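Local structure of fumarylacetoacetate hydrolase (Burkholderia xenovorans, 5TI1) at residues P310-Y313 with L314-D317. The protein probably hydrolyses fumarylacetoacetate to fumarate and acetoacetate, the last step of phenylalanine and tyrosine breakdown, using a bound magnesium ion. Residues are numbered along the deposited sequence; the frame is centred on the assembly and turned at random.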
loop_
_atom_site.group_PDB
_atom_site.type_symbol
_atom_site.label_atom_id
_atom_site.label_comp_id
_atom_site.label_asym_id
_atom_site.label_seq_id
_atom_site.Cartn_x
_atom_site.Cartn_y
_atom_site.Cartn_z
ATOM N N PRO B 310 13.448 -25.015 5.241
ATOM C CA PRO B 310 13.757 -23.584 5.186
ATOM C C PRO B 310 14.673 -23.173 6.326
ATOM O O PRO B 310 14.862 -23.898 7.307
ATOM C CB PRO B 310 12.382 -22.913 5.302
ATOM C CG PRO B 310 11.407 -23.976 4.878
ATOM C CD PRO B 310 11.998 -25.267 5.341
ATOM N N LEU B 311 15.259 -21.985 6.169
ATOM C CA LEU B 311 16.057 -21.347 7.209
ATOM C C LEU B 311 15.277 -21.274 8.513
ATOM O O LEU B 311 14.043 -21.258 8.498
ATOM C CB LEU B 311 16.482 -19.946 6.762
ATOM C CG LEU B 311 17.641 -19.839 5.776
ATOM C CD1 LEU B 311 17.607 -18.490 5.102
ATOM C CD2 LEU B 311 18.964 -20.022 6.503
ATOM N N ALA B 312 15.996 -21.195 9.638
ATOM C CA ALA B 312 15.380 -21.375 10.951
ATOM C C ALA B 312 14.213 -20.420 11.185
ATOM O O ALA B 312 13.178 -20.819 11.734
ATOM C CB ALA B 312 16.436 -21.210 12.055
ATOM N N TYR B 313 14.348 -19.156 10.772
ATOM C CA TYR B 313 13.305 -18.186 11.097
ATOM C C TYR B 313 11.970 -18.526 10.429
ATOM O O TYR B 313 10.933 -18.009 10.853
ATOM C CB TYR B 313 13.754 -16.750 10.740
ATOM C CG TYR B 313 13.535 -16.334 9.293
ATOM C CD1 TYR B 313 14.504 -16.578 8.330
ATOM C CD2 TYR B 313 12.370 -15.685 8.897
ATOM C CE1 TYR B 313 14.315 -16.205 7.012
ATOM C CE2 TYR B 313 12.167 -15.310 7.574
ATOM C CZ TYR B 313 13.149 -15.569 6.637
ATOM O OH TYR B 313 12.974 -15.213 5.313
ATOM N N LEU B 314 11.958 -19.415 9.439
ATOM C CA LEU B 314 10.724 -19.804 8.762
ATOM C C LEU B 314 10.138 -21.124 9.258
ATOM O O LEU B 314 9.102 -21.560 8.739
ATOM C CB LEU B 314 10.957 -19.890 7.248
ATOM C CG LEU B 314 11.135 -18.555 6.529
ATOM C CD1 LEU B 314 11.775 -18.761 5.174
ATOM C CD2 LEU B 314 9.800 -17.859 6.389
ATOM N N ARG B 315 10.756 -21.769 10.244
ATOM C CA ARG B 315 10.329 -23.093 10.678
ATOM C C ARG B 315 9.235 -22.994 11.734
ATOM O O ARG B 315 9.234 -22.078 12.557
ATOM C CB ARG B 315 11.519 -23.883 11.231
ATOM C CG ARG B 315 12.639 -24.083 10.232
ATOM C CD ARG B 315 13.782 -24.873 10.833
ATOM N NE ARG B 315 14.974 -24.778 9.996
ATOM C CZ ARG B 315 16.187 -25.174 10.364
ATOM N NH1 ARG B 315 16.386 -25.699 11.568
ATOM N NH2 ARG B 315 17.207 -25.041 9.525
ATOM N N HIS B 316 8.292 -23.936 11.699
ATOM C CA HIS B 316 7.317 -24.055 12.776
ATOM C C HIS B 316 6.882 -25.508 12.922
ATOM O O HIS B 316 6.648 -26.202 11.928
ATOM C CB HIS B 316 6.086 -23.145 12.574
ATOM C CG HIS B 316 5.395 -23.293 11.245
ATOM N ND1 HIS B 316 5.517 -24.411 10.449
ATOM C CD2 HIS B 316 4.570 -22.450 10.580
ATOM C CE1 HIS B 316 4.802 -24.250 9.350
ATOM N NE2 HIS B 316 4.212 -23.069 9.404
ATOM N N ASP B 317 6.796 -25.957 14.173
ATOM C CA ASP B 317 6.255 -27.258 14.519
ATOM C C ASP B 317 4.731 -27.247 14.439
ATOM O O ASP B 317 4.083 -26.192 14.451
ATOM C CB ASP B 317 6.683 -27.665 15.931
ATOM C CG ASP B 317 8.182 -27.727 16.091
ATOM O OD1 ASP B 317 8.847 -28.286 15.194
ATOM O OD2 ASP B 317 8.692 -27.213 17.110
#
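One face of the Tyr313 ring carries Leu314, whose CG stands 3.7 Å from the ring centroid and 18° off the normal, the geometry of a CH-pi contact. The two side chains run side by side in the same direction, so the methyls follow the ring outward: Leu314 CD2 is 3.7 Å from Tyr313 CE2, and Leu314 CD1 lies beside the phenol oxygen. Tyr313 reaches this position with CG held between its own backbone N and carbonyl carbon (chi1 84°). The Arg315 guanidinium is the second flat group. Ala312 CA sits over one of its faces, towards the rim, while Pro310 O meets its edge in the guanidinium plane. There Arg315 NE donates a nearly straight bond of 2.8 Å to Pro310 O (170° at the hydrogen), and NH2 adds a weak one to the same oxygen. The extended chain from CG to NE carries the group back past Leu311 O to that carbonyl. On the apolar side, Pro310 CB packs on Leu314 CB at 3.9 Å. Beyond the turn, Tyr313 OH is hydrogen-bonded to His359 of helix 353-362 and to Gln206 of the second subunit, whose Phe217 also meets the ring. Two successive i to i+3 backbone bonds, Leu314 N to Leu311 O (2.9 Å) and Arg315 N to Ala312 O (3.0 Å), identify a short 3-10 turn. It lies in the loop joining strands 300-301 and 321-331, away from the metal site, where it packs against helix 353-362 at the subunit interface.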